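Local coordinates for protein putative mandelate racemase (Bordetella bronchiseptica, PDB 3OZY) that is of unknown function but, as an enolase superfamily member that binds magnesium and m-xylarate, probably acts on a sugar diacid, at residues N82-W85 and H86-F89; D116-G119 and R120-Q124; F262-Y265 and I266-D269; I284-A287 and L288-A292; H334-L337 and M338-L341. One frame throughout, in Å; residues are numbered along the deposited sequence. Where two conformers were deposited one is given.

Contact 1 (N82-W85 and H86-F89). With MG (magnesium ion), chain D.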
loop_
_atom_site.group_PDB
_atom_site.type_symbol
_atom_site.label_atom_id
_atom_site.label_comp_id
_atom_site.label_asym_id
_atom_site.label_seq_id
_atom_site.Cartn_x
_atom_site.Cartn_y
_atom_site.Cartn_z
ATOM N N ASN A 82 -4.478 14.764 -15.882
ATOM C CA ASN A 82 -3.129 14.790 -15.323
ATOM C C ASN A 82 -3.044 15.560 -14.005
ATOM O O ASN A 82 -2.481 15.067 -13.015
ATOM C CB ASN A 82 -2.147 15.339 -16.353
ATOM C CG ASN A 82 -1.950 14.385 -17.508
ATOM O OD1 ASN A 82 -1.612 13.219 -17.303
ATOM N ND2 ASN A 82 -2.162 14.862 -18.725
ATOM N N TYR A 83 -3.620 16.760 -13.983
ATOM C CA TYR A 83 -3.685 17.529 -12.750
ATOM C C TYR A 83 -4.386 16.735 -11.648
ATOM O O TYR A 83 -3.900 16.657 -10.520
ATOM C CB TYR A 83 -4.414 18.856 -12.993
ATOM C CG TYR A 83 -4.752 19.596 -11.721
ATOM C CD1 TYR A 83 -3.755 20.184 -10.956
ATOM C CD2 TYR A 83 -6.067 19.708 -11.282
ATOM C CE1 TYR A 83 -4.049 20.854 -9.785
ATOM C CE2 TYR A 83 -6.373 20.390 -10.107
ATOM C CZ TYR A 83 -5.359 20.954 -9.367
ATOM O OH TYR A 83 -5.644 21.628 -8.198
ATOM N N LEU A 84 -5.528 16.141 -11.976
ATOM C CA LEU A 84 -6.336 15.468 -10.959
ATOM C C LEU A 84 -5.658 14.229 -10.374
ATOM O O LEU A 84 -5.826 13.932 -9.183
ATOM C CB LEU A 84 -7.722 15.128 -11.509
ATOM C CG LEU A 84 -8.579 16.364 -11.797
ATOM C CD1 LEU A 84 -9.846 15.967 -12.538
ATOM C CD2 LEU A 84 -8.919 17.117 -10.513
ATOM N N TRP A 85 -4.868 13.525 -11.187
ATOM C CA TRP A 85 -4.130 12.365 -10.685
ATOM C C TRP A 85 -3.226 12.801 -9.542
ATOM O O TRP A 85 -3.205 12.203 -8.465
ATOM C CB TRP A 85 -3.289 11.722 -11.796
ATOM C CG TRP A 85 -2.829 10.337 -11.424
ATOM C CD1 TRP A 85 -3.440 9.159 -11.754
ATOM C CD2 TRP A 85 -1.693 9.989 -10.614
ATOM N NE1 TRP A 85 -2.750 8.104 -11.213
ATOM C CE2 TRP A 85 -1.674 8.582 -10.511
ATOM C CE3 TRP A 85 -0.682 10.726 -9.984
ATOM C CZ2 TRP A 85 -0.693 7.897 -9.797
ATOM C CZ3 TRP A 85 0.301 10.038 -9.270
ATOM C CH2 TRP A 85 0.283 8.637 -9.184
ATOM N N HIS A 86 -2.473 13.864 -9.790
ATOM C CA HIS A 86 -1.507 14.344 -8.815
ATOM C C HIS A 86 -2.153 15.032 -7.624
ATOM O O HIS A 86 -1.701 14.863 -6.486
ATOM C CB HIS A 86 -0.444 15.180 -9.524
ATOM C CG HIS A 86 0.375 14.358 -10.463
ATOM N ND1 HIS A 86 1.541 13.738 -10.076
ATOM C CD2 HIS A 86 0.143 13.954 -11.735
ATOM C CE1 HIS A 86 2.024 13.037 -11.083
ATOM N NE2 HIS A 86 1.191 13.143 -12.101
ATOM N N LYS A 87 -3.248 15.745 -7.863
ATOM C CA LYS A 87 -3.992 16.342 -6.769
ATOM C C LYS A 87 -4.419 15.249 -5.786
ATOM O O LYS A 87 -4.294 15.401 -4.566
ATOM C CB LYS A 87 -5.222 17.081 -7.304
ATOM C CG LYS A 87 -6.000 17.784 -6.216
ATOM C CD LYS A 87 -7.274 18.433 -6.722
ATOM C CE LYS A 87 -7.907 19.232 -5.585
ATOM N NZ LYS A 87 -9.295 19.675 -5.885
ATOM N N VAL A 88 -4.915 14.137 -6.317
ATOM C CA VAL A 88 -5.404 13.045 -5.478
ATOM C C VAL A 88 -4.266 12.284 -4.789
ATOM O O VAL A 88 -4.328 12.003 -3.588
ATOM C CB VAL A 88 -6.279 12.091 -6.310
ATOM C CG1 VAL A 88 -6.545 10.783 -5.566
ATOM C CG2 VAL A 88 -7.590 12.774 -6.688
ATOM N N PHE A 89 -3.217 11.969 -5.543
ATOM C CA PHE A 89 -2.103 11.197 -4.989
ATOM C C PHE A 89 -1.389 11.930 -3.855
ATOM O O PHE A 89 -1.181 11.380 -2.773
ATOM C CB PHE A 89 -1.113 10.827 -6.104
ATOM C CG PHE A 89 0.079 10.023 -5.635
ATOM C CD1 PHE A 89 0.012 8.636 -5.549
ATOM C CD2 PHE A 89 1.279 10.654 -5.335
ATOM C CE1 PHE A 89 1.112 7.895 -5.130
ATOM C CE2 PHE A 89 2.381 9.921 -4.911
ATOM C CZ PHE A 89 2.300 8.537 -4.816
HETATM MG MG MG D . 3.102 14.145 -8.680
HETATM O O HOH W 1 3.407 16.551 -9.018
#

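Contact 2 (D116-G119 and R120-Q124)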
loop_
_atom_site.group_PDB
_atom_site.type_symbol
_atom_site.label_atom_id
_atom_site.label_comp_id
_atom_site.label_asym_id
_atom_site.label_seq_id
_atom_site.Cartn_x
_atom_site.Cartn_y
_atom_site.Cartn_z
ATOM N N ASP A 116 -12.664 7.591 -19.732
ATOM C CA ASP A 116 -13.902 7.223 -20.404
ATOM C C ASP A 116 -14.721 8.484 -20.665
ATOM O O ASP A 116 -15.229 8.694 -21.765
ATOM C CB ASP A 116 -14.679 6.208 -19.552
ATOM C CG ASP A 116 -15.968 5.754 -20.207
ATOM O OD1 ASP A 116 -15.941 5.342 -21.386
ATOM O OD2 ASP A 116 -17.014 5.794 -19.531
ATOM N N LEU A 117 -14.814 9.337 -19.652
ATOM C CA LEU A 117 -15.549 10.590 -19.745
ATOM C C LEU A 117 -14.963 11.459 -20.855
ATOM O O LEU A 117 -15.690 11.984 -21.702
ATOM C CB LEU A 117 -15.509 11.303 -18.393
ATOM C CG LEU A 117 -16.502 12.441 -18.119
ATOM C CD1 LEU A 117 -16.590 12.689 -16.623
ATOM C CD2 LEU A 117 -16.128 13.728 -18.850
ATOM N N LYS A 118 -13.636 11.583 -20.867
ATOM C CA LYS A 118 -12.962 12.370 -21.895
ATOM C C LYS A 118 -13.264 11.846 -23.308
ATOM O O LYS A 118 -13.604 12.622 -24.214
ATOM C CB LYS A 118 -11.447 12.399 -21.632
ATOM C CG LYS A 118 -10.643 13.184 -22.662
ATOM C CD LYS A 118 -9.162 13.260 -22.256
ATOM C CE LYS A 118 -8.915 14.255 -21.118
ATOM N NZ LYS A 118 -8.786 15.666 -21.619
ATOM N N GLY A 119 -13.140 10.535 -23.505
ATOM C CA GLY A 119 -13.465 9.945 -24.791
ATOM C C GLY A 119 -14.919 10.174 -25.175
ATOM O O GLY A 119 -15.217 10.460 -26.331
ATOM N N ARG A 120 -15.832 10.043 -24.218
ATOM C CA ARG A 120 -17.245 10.291 -24.525
ATOM C C ARG A 120 -17.480 11.754 -24.907
ATOM O O ARG A 120 -18.196 12.045 -25.874
ATOM C CB ARG A 120 -18.149 9.840 -23.378
ATOM C CG ARG A 120 -18.142 8.331 -23.242
ATOM C CD ARG A 120 -18.975 7.780 -22.098
ATOM N NE ARG A 120 -18.533 6.416 -21.812
ATOM C CZ ARG A 120 -18.908 5.340 -22.499
ATOM N NH1 ARG A 120 -19.763 5.463 -23.506
ATOM N NH2 ARG A 120 -18.430 4.138 -22.176
ATOM N N ALA A 121 -16.854 12.670 -24.175
ATOM C CA ALA A 121 -16.974 14.097 -24.469
ATOM C C ALA A 121 -16.450 14.422 -25.864
ATOM O O ALA A 121 -17.003 15.279 -26.561
ATOM C CB ALA A 121 -16.239 14.920 -23.421
ATOM N N MET A 122 -15.388 13.734 -26.273
ATOM C CA MET A 122 -14.778 13.964 -27.580
ATOM C C MET A 122 -15.384 13.098 -28.680
ATOM O O MET A 122 -15.068 13.274 -29.860
ATOM C CB MET A 122 -13.271 13.690 -27.522
ATOM C CG MET A 122 -12.496 14.588 -26.588
ATOM S SD MET A 122 -10.740 14.197 -26.681
ATOM C CE MET A 122 -10.065 15.435 -25.580
ATOM N N ASN A 123 -16.239 12.151 -28.297
ATOM C CA ASN A 123 -16.778 11.163 -29.237
ATOM C C ASN A 123 -15.689 10.344 -29.931
ATOM O O ASN A 123 -15.741 10.111 -31.143
ATOM C CB ASN A 123 -17.714 11.806 -30.274
ATOM C CG ASN A 123 -18.675 10.799 -30.886
ATOM O OD1 ASN A 123 -19.066 9.830 -30.235
ATOM N ND2 ASN A 123 -19.056 11.022 -32.138
ATOM N N GLN A 124 -14.704 9.902 -29.151
ATOM C CA GLN A 124 -13.595 9.104 -29.665
ATOM C C GLN A 124 -13.275 7.947 -28.725
ATOM O O GLN A 124 -13.317 8.117 -27.507
ATOM C CB GLN A 124 -12.337 9.969 -29.800
ATOM C CG GLN A 124 -12.423 11.072 -30.840
ATOM C CD GLN A 124 -12.391 10.531 -32.247
ATOM O OE1 GLN A 124 -11.897 9.435 -32.492
ATOM N NE2 GLN A 124 -12.932 11.299 -33.187
#

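Contact 3 (F262-Y265 and I266-D269)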
loop_
_atom_site.group_PDB
_atom_site.type_symbol
_atom_site.label_atom_id
_atom_site.label_comp_id
_atom_site.label_asym_id
_atom_site.label_seq_id
_atom_site.Cartn_x
_atom_site.Cartn_y
_atom_site.Cartn_z
ATOM N N PHE A 262 7.977 -0.375 -10.388
ATOM C CA PHE A 262 8.608 -0.950 -11.570
ATOM C C PHE A 262 10.008 -0.389 -11.807
ATOM O O PHE A 262 10.897 -1.107 -12.258
ATOM C CB PHE A 262 7.677 -0.840 -12.781
ATOM C CG PHE A 262 6.400 -1.598 -12.583
ATOM C CD1 PHE A 262 6.346 -2.965 -12.810
ATOM C CD2 PHE A 262 5.287 -0.967 -12.062
ATOM C CE1 PHE A 262 5.167 -3.680 -12.581
ATOM C CE2 PHE A 262 4.115 -1.669 -11.812
ATOM C CZ PHE A 262 4.051 -3.035 -12.071
ATOM N N ASN A 263 10.209 0.880 -11.466
ATOM C CA ASN A 263 11.536 1.477 -11.554
ATOM C C ASN A 263 12.507 0.739 -10.640
ATOM O O ASN A 263 13.643 0.456 -11.021
ATOM C CB ASN A 263 11.473 2.961 -11.199
ATOM C CG ASN A 263 12.842 3.612 -11.182
ATOM O OD1 ASN A 263 13.335 4.020 -10.122
ATOM N ND2 ASN A 263 13.462 3.707 -12.345
ATOM N N ASP A 264 12.053 0.387 -9.444
ATOM C CA ASP A 264 12.913 -0.368 -8.537
ATOM C C ASP A 264 13.279 -1.736 -9.113
ATOM O O ASP A 264 14.411 -2.180 -8.978
ATOM C CB ASP A 264 12.271 -0.523 -7.162
ATOM C CG ASP A 264 12.375 0.728 -6.326
ATOM O OD1 ASP A 264 13.243 1.577 -6.618
ATOM O OD2 ASP A 264 11.594 0.856 -5.373
ATOM N N TYR A 265 12.321 -2.420 -9.740
ATOM C CA TYR A 265 12.646 -3.687 -10.386
ATOM C C TYR A 265 13.628 -3.493 -11.533
ATOM O O TYR A 265 14.592 -4.244 -11.657
ATOM C CB TYR A 265 11.373 -4.405 -10.862
ATOM C CG TYR A 265 10.763 -5.334 -9.839
ATOM C CD1 TYR A 265 10.031 -4.841 -8.763
ATOM C CD2 TYR A 265 10.907 -6.706 -9.964
ATOM C CE1 TYR A 265 9.480 -5.698 -7.829
ATOM C CE2 TYR A 265 10.359 -7.571 -9.038
ATOM C CZ TYR A 265 9.641 -7.064 -7.977
ATOM O OH TYR A 265 9.098 -7.947 -7.064
ATOM N N ILE A 266 13.388 -2.489 -12.365
ATOM C CA ILE A 266 14.263 -2.247 -13.511
ATOM C C ILE A 266 15.689 -1.906 -13.070
ATOM O O ILE A 266 16.660 -2.424 -13.627
ATOM C CB ILE A 266 13.695 -1.155 -14.429
ATOM C CG1 ILE A 266 12.394 -1.634 -15.085
ATOM C CG2 ILE A 266 14.725 -0.735 -15.492
ATOM C CD1 ILE A 266 11.669 -0.550 -15.820
ATOM N N ARG A 267 15.814 -1.060 -12.054
ATOM C CA ARG A 267 17.132 -0.636 -11.566
ATOM C C ARG A 267 17.915 -1.783 -10.937
ATOM O O ARG A 267 19.139 -1.706 -10.769
ATOM C CB ARG A 267 16.999 0.510 -10.556
ATOM C CG ARG A 267 16.568 1.821 -11.170
ATOM C CD ARG A 267 16.562 2.939 -10.138
ATOM N NE ARG A 267 17.907 3.259 -9.664
ATOM C CZ ARG A 267 18.339 3.048 -8.424
ATOM N NH1 ARG A 267 17.530 2.517 -7.518
ATOM N NH2 ARG A 267 19.582 3.373 -8.092
ATOM N N ASN A 268 17.205 -2.840 -10.573
ATOM C CA ASN A 268 17.846 -4.021 -10.035
ATOM C C ASN A 268 17.902 -5.191 -11.014
ATOM O O ASN A 268 18.158 -6.324 -10.609
ATOM C CB ASN A 268 17.164 -4.423 -8.733
ATOM C CG ASN A 268 17.459 -3.443 -7.618
ATOM O OD1 ASN A 268 18.556 -3.451 -7.059
ATOM N ND2 ASN A 268 16.501 -2.567 -7.314
ATOM N N ASP A 269 17.667 -4.907 -12.294
ATOM C CA ASP A 269 17.751 -5.929 -13.343
ATOM C C ASP A 269 16.878 -7.141 -13.012
ATOM O O ASP A 269 17.250 -8.290 -13.261
ATOM C CB ASP A 269 19.214 -6.341 -13.575
ATOM C CG ASP A 269 20.070 -5.188 -14.097
ATOM O OD1 ASP A 269 19.581 -4.404 -14.933
ATOM O OD2 ASP A 269 21.239 -5.071 -13.674
#

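Contact 4 (I284-A287 and L288-A292)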
loop_
_atom_site.group_PDB
_atom_site.type_symbol
_atom_site.label_atom_id
_atom_site.label_comp_id
_atom_site.label_asym_id
_atom_site.label_seq_id
_atom_site.Cartn_x
_atom_site.Cartn_y
_atom_site.Cartn_z
ATOM N N ILE A 284 -5.194 4.477 -16.226
ATOM C CA ILE A 284 -4.672 4.615 -17.576
ATOM C C ILE A 284 -3.493 5.604 -17.585
ATOM O O ILE A 284 -2.471 5.355 -18.213
ATOM C CB ILE A 284 -5.796 5.055 -18.532
ATOM C CG1 ILE A 284 -6.691 3.847 -18.844
ATOM C CG2 ILE A 284 -5.222 5.673 -19.795
ATOM C CD1 ILE A 284 -7.969 4.188 -19.627
ATOM N N THR A 285 -3.625 6.707 -16.859
ATOM C CA THR A 285 -2.557 7.704 -16.795
ATOM C C THR A 285 -1.229 7.077 -16.357
ATOM O O THR A 285 -0.176 7.311 -16.960
ATOM C CB THR A 285 -2.952 8.836 -15.843
ATOM O OG1 THR A 285 -4.203 9.386 -16.276
ATOM C CG2 THR A 285 -1.888 9.934 -15.812
ATOM N N GLU A 286 -1.290 6.251 -15.323
ATOM C CA GLU A 286 -0.081 5.652 -14.777
ATOM C C GLU A 286 0.429 4.485 -15.638
ATOM O O GLU A 286 1.638 4.345 -15.855
ATOM C CB GLU A 286 -0.319 5.221 -13.329
ATOM C CG GLU A 286 0.951 4.833 -12.569
ATOM C CD GLU A 286 1.869 6.012 -12.269
ATOM O OE1 GLU A 286 1.546 7.167 -12.628
ATOM O OE2 GLU A 286 2.940 5.771 -11.677
ATOM N N ALA A 287 -0.476 3.655 -16.147
ATOM C CA ALA A 287 -0.062 2.558 -17.018
ATOM C C ALA A 287 0.636 3.065 -18.279
ATOM O O ALA A 287 1.577 2.434 -18.764
ATOM C CB ALA A 287 -1.256 1.678 -17.389
ATOM N N LEU A 288 0.183 4.198 -18.816
ATOM C CA LEU A 288 0.841 4.799 -19.973
ATOM C C LEU A 288 2.310 5.071 -19.678
ATOM O O LEU A 288 3.189 4.797 -20.509
ATOM C CB LEU A 288 0.165 6.109 -20.370
ATOM C CG LEU A 288 -1.169 5.974 -21.097
ATOM C CD1 LEU A 288 -1.814 7.347 -21.193
ATOM C CD2 LEU A 288 -0.966 5.368 -22.481
ATOM N N ALA A 289 2.576 5.619 -18.499
ATOM C CA ALA A 289 3.939 5.966 -18.117
ATOM C C ALA A 289 4.762 4.698 -17.909
ATOM O O ALA A 289 5.934 4.637 -18.288
ATOM C CB ALA A 289 3.920 6.797 -16.853
ATOM N N ILE A 290 4.151 3.681 -17.309
ATOM C CA ILE A 290 4.851 2.426 -17.050
ATOM C C ILE A 290 5.188 1.715 -18.358
ATOM O O ILE A 290 6.294 1.194 -18.520
ATOM C CB ILE A 290 4.049 1.530 -16.083
ATOM C CG1 ILE A 290 3.957 2.206 -14.717
ATOM C CG2 ILE A 290 4.716 0.167 -15.943
ATOM C CD1 ILE A 290 2.918 1.589 -13.802
ATOM N N SER A 291 4.253 1.712 -19.304
ATOM C CA SER A 291 4.493 1.092 -20.602
ATOM C C SER A 291 5.668 1.760 -21.315
ATOM O O SER A 291 6.534 1.098 -21.896
ATOM C CB SER A 291 3.222 1.172 -21.452
ATOM O OG SER A 291 3.456 0.698 -22.765
ATOM N N ALA A 292 5.686 3.088 -21.272
ATOM C CA ALA A 292 6.777 3.849 -21.874
ATOM C C ALA A 292 8.112 3.535 -21.218
ATOM O O ALA A 292 9.126 3.348 -21.910
ATOM C CB ALA A 292 6.490 5.338 -21.789
#

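Contact 5 (H334-L337 and M338-L341)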
loop_
_atom_site.group_PDB
_atom_site.type_symbol
_atom_site.label_atom_id
_atom_site.label_comp_id
_atom_site.label_asym_id
_atom_site.label_seq_id
_atom_site.Cartn_x
_atom_site.Cartn_y
_atom_site.Cartn_z
ATOM N N HIS A 334 -15.456 -18.643 -15.009
ATOM C CA HIS A 334 -16.846 -18.230 -14.869
ATOM C C HIS A 334 -16.949 -16.841 -14.246
ATOM O O HIS A 334 -16.577 -16.649 -13.095
ATOM C CB HIS A 334 -17.620 -19.224 -14.009
ATOM C CG HIS A 334 -19.069 -18.889 -13.910
ATOM N ND1 HIS A 334 -20.035 -19.553 -14.636
ATOM C CD2 HIS A 334 -19.712 -17.920 -13.218
ATOM C CE1 HIS A 334 -21.216 -19.021 -14.373
ATOM N NE2 HIS A 334 -21.048 -18.032 -13.514
ATOM N N ASN A 335 -17.482 -15.886 -14.996
ATOM C CA ASN A 335 -17.492 -14.503 -14.535
ATOM C C ASN A 335 -18.541 -13.679 -15.263
ATOM O O ASN A 335 -18.327 -13.245 -16.392
ATOM C CB ASN A 335 -16.098 -13.891 -14.738
ATOM C CG ASN A 335 -15.969 -12.521 -14.128
ATOM O OD1 ASN A 335 -16.946 -11.935 -13.660
ATOM N ND2 ASN A 335 -14.746 -11.990 -14.128
ATOM N N ASP A 336 -19.679 -13.463 -14.607
ATOM C CA ASP A 336 -20.745 -12.669 -15.208
ATOM C C ASP A 336 -20.307 -11.241 -15.523
ATOM O O ASP A 336 -20.885 -10.589 -16.392
ATOM C CB ASP A 336 -21.981 -12.624 -14.307
ATOM C CG ASP A 336 -22.669 -13.965 -14.180
ATOM O OD1 ASP A 336 -22.481 -14.839 -15.062
ATOM O OD2 ASP A 336 -23.411 -14.121 -13.183
ATOM N N LEU A 337 -19.290 -10.746 -14.821
ATOM C CA LEU A 337 -18.789 -9.404 -15.096
ATOM C C LEU A 337 -18.023 -9.319 -16.418
ATOM O O LEU A 337 -17.741 -8.219 -16.908
ATOM C CB LEU A 337 -17.938 -8.892 -13.934
ATOM C CG LEU A 337 -18.644 -8.890 -12.579
ATOM C CD1 LEU A 337 -17.639 -8.537 -11.492
ATOM C CD2 LEU A 337 -19.854 -7.950 -12.553
ATOM N N MET A 338 -17.708 -10.479 -16.998
ATOM C CA MET A 338 -17.070 -10.548 -18.314
ATOM C C MET A 338 -18.072 -10.715 -19.451
ATOM O O MET A 338 -17.717 -10.568 -20.623
ATOM C CB MET A 338 -16.082 -11.714 -18.376
ATOM C CG MET A 338 -14.782 -11.461 -17.633
ATOM S SD MET A 338 -13.775 -10.156 -18.371
ATOM C CE MET A 338 -13.306 -10.950 -19.910
ATOM N N THR A 339 -19.312 -11.052 -19.123
ATOM C CA THR A 339 -20.281 -11.399 -20.165
ATOM C C THR A 339 -21.533 -10.535 -20.164
ATOM O O THR A 339 -22.082 -10.242 -21.224
ATOM C CB THR A 339 -20.736 -12.873 -20.046
ATOM O OG1 THR A 339 -21.301 -13.092 -18.749
ATOM C CG2 THR A 339 -19.566 -13.830 -20.257
ATOM N N ARG A 340 -21.990 -10.128 -18.986
ATOM C CA ARG A 340 -23.318 -9.518 -18.867
ATOM C C ARG A 340 -23.340 -8.059 -18.418
ATOM O O ARG A 340 -24.393 -7.415 -18.414
ATOM C CB ARG A 340 -24.195 -10.367 -17.941
ATOM C CG ARG A 340 -24.574 -11.713 -18.543
ATOM C CD ARG A 340 -25.142 -12.668 -17.498
ATOM N NE ARG A 340 -26.336 -12.132 -16.854
ATOM C CZ ARG A 340 -26.880 -12.636 -15.751
ATOM N NH1 ARG A 340 -26.338 -13.695 -15.166
ATOM N NH2 ARG A 340 -27.965 -12.077 -15.230
ATOM N N LEU A 341 -22.184 -7.525 -18.039
ATOM C CA LEU A 341 -22.122 -6.142 -17.585
ATOM C C LEU A 341 -22.210 -5.154 -18.740
ATOM O O LEU A 341 -22.837 -4.097 -18.616
ATOM C CB LEU A 341 -20.833 -5.899 -16.797
ATOM C CG LEU A 341 -20.618 -4.470 -16.303
ATOM C CD1 LEU A 341 -21.733 -4.041 -15.360
ATOM C CD2 LEU A 341 -19.262 -4.345 -15.623
HETATM O O HOH W 2 -21.121 -15.473 -17.291
HETATM O O HOH W 3 -24.785 -16.534 -15.278
HETATM O O HOH W 4 -19.651 -7.827 -19.359
#

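Contact 1 (N82-W85 and H86-F89)
W85 meets both H86 and F89 in an aromatic cluster on helix 81-97, in the N-terminal domain of this enolase superfamily protein. The indole sends CE3 over the centre of the H86 imidazole, an edge-to-face pair with planes at 59°. Further along the same benzo ring, W85 CZ3 lies 3.6 Å from F89 CB. The W85 and F89 rings are nearly parallel but slid apart, with little overlap. Both side chains have CG anti to the backbone N, so the two rings leave the helix in the same direction. H86 takes the other branch, chi1 -66°, and this carries its CD2 to 3.1 Å from N82 O, which lies in the imidazole plane. The metal bond at ND1, the indole over one face and N82 O at the edge together limit how the imidazole can turn. On another side of the helix the extended K87 chain runs past the Y83 phenol, K87 CD 3.9 Å from Y83 OH, and its NZ continues to Q72 O and E76. W85 NE1 is bonded to G282 O, tying the cluster to the barrel domain. H86 and H90 both bind a magnesium ion, with H86 ND1 2.1 Å from the metal.

Contact 2 (D116-G119 and R120-Q124)
D116 and R120, one turn apart near the C-terminal end of helix 102-122, are joined by a salt bridge. R120 NE lies 2.8 Å from D116 OD2 and gives a nearly straight bond (168°) from the guanidinium edge to the syn side of the oxygen, although 35° out of the carboxylate plane. The second bond, NH2 to OD1, is weak and bent, as fits flat groups that stand 78° apart. R120 folds back toward its partner at chi1, then runs extended to NE. Apolar contact is lighter: M122 lies alongside K118, M122 CE 3.7 Å from K118 CG, before K118 NZ turns to A79 O. Backbone bonds finish the helix. A121 N reaches L117 O and M122 N reaches K118 O, after which N123 takes positive phi in a Schellman motif and Q124 N bonds to G119 O at 2.9 Å. D116 also accepts from the backbone N of V49 and of L361, while R120 NH2 donates to F363 O. With an arginine and two amide N-H groups around it, the buried carboxylate is probably held as the anion, linking the helix end to two other parts of the chain.

Contact 3 (F262-Y265 and I266-D269)
N268 reaches back to D264 O with its side-chain amide, ND2 2.7 Å from the carbonyl oxygen, at the end of helix 258-267. The acceptor lies close to the amide plane and the bond is fairly straight (158°). A chi1 of -70° turns the amide back along the helix. The same carbonyl takes only a weak bond from N268 N, so the side chain supplies its stronger link here. N268 N also bonds to Y265 O, 3.2 Å away, from above the carbonyl plane.

R267, the residue before, lays its aliphatic part across N263, one turn back. It has two conformers; in one of them R267 CD sits 3.4 Å from N263 OD1, and CG lies nearer the ND2 side of that amide. In this conformer the arginine then bends at chi3 (67°), and its tip forms a salt bridge with E236 of the second subunit. I266 keeps to the helix wall, with CG1 3.2 Å from F262 O.

Backbone bonds from I266 N to F262 O and from R267 N to N263 O keep the last turn helical and so set where these side chains start. Beyond them D269, with positive phi, is the C-prime residue of a Schellman motif, its N bonded to I266 O at 3.0 Å. Y265 OH is held by I232 O, and its ring meets H238 edge-to-face. The helix belongs to the beta-alpha-beta unit between strands 249-252 and 273-274. Its Y265 and N268 side packs on helix 235-242, I266 touches L299, and F262 lies against I290 of helix 284-296.

Contact 4 (I284-A287 and L288-A292)
L288 folds back on I284, its CG 3.2 Å from I284 O and its CD1 4.0 Å from I284 CG2. Its chi1 of -76° brings the branch down over the carbonyl that accepts its N-H. Two residues on, I290 does the same to E286 O: I290 CG1 is 3.4 Å from that oxygen, while I290 CD1 passes E286 CG at 4.0 Å. E286 CG stands anti to the backbone N and the chain bends at chi2 (70°), turning the carboxylate to a salt bridge with R259. The stretch is the first part of helix 284-296, which joins strands 273-274 and 300-301 in a beta-alpha-beta unit of the enolase-type barrel. I290 N bonds to E286 O in the carbonyl plane, and S291 N bonds to A287 O at 2.8 Å. The tight side is that of the buried residues I284, E286, A287 and I290: I284 packs on I112 and W115, I290 on F262, and A287 on A278. T285 makes little contact within the helix because it faces helix 81-97, with OG1 bonded to D111 and W115. The more open side falls to A292 and, in part, to L288 and A289. A289 sets its methyl 3.5 Å from E286 O and also touches R259. A292 is exposed; its methyl touches nothing in I284-A287, and its backbone N bonds to L288 O at 3.1 Å.

Contact 5 (H334-L337 and M338-L341)
D336 and R340 send their side chains out together from a compact turn in the loop between strands 328-331 and 352-353. From CB, a chi1 of -68° directs the aspartate toward the arginine, and D336 CG comes 3.8 Å from R340 NH1. At the tip the oxygens divide the work. D336 OD2 makes a long salt bridge to R340 NH1 at 3.6 Å, with the carboxylate and guanidinium planes 58° apart. OD1 accepts from two waters, one 2.7 Å away that also bonds to T339 OG1, and another that receives a weak bond from R340 NH1. Water thus completes a pairing that the direct contact makes only loosely. The D336 carbonyl is gripped twice: R340 N reaches its O at 2.9 Å, while T339 N comes from above the carbonyl plane. Just before it, N335 OD1 accepts from L337 N at 2.9 Å, an Asx turn. The same amide presents ND2 to M338 CG at 3.5 Å and donates to D331 and to N307 O. Around the turn, L337 and L341 pack on F369 of helix 367-372 and on M35 of strand 32-42, and M338 lies against I309 and V312 of helix 309-321.

Overall arrangement
Contacts 1 and 2 sit on consecutive helices of the N-terminal domain, contacts 3 and 4 on barrel helices, contact 5 in a barrel-domain loop. All are partly buried: contact 4, about 13 Å from the chain's centre (between centres), has no exposed touching residue, contacts 2 and 3 have three each. Mainly aliphatic, contact 4 touches contact 1 through W85 and E286 and contact 3 through F262 and I290, so it helps join the two domains. Contacts 1 and 3 reach the second subunit, one by packing of Y83, H86 and F89, the other through R267 and D264. Contacts 2 and 5 pair aspartate with arginine: closely in contact 2, where a buried aspartate also takes backbone N-H groups, loosely through water in contact 5.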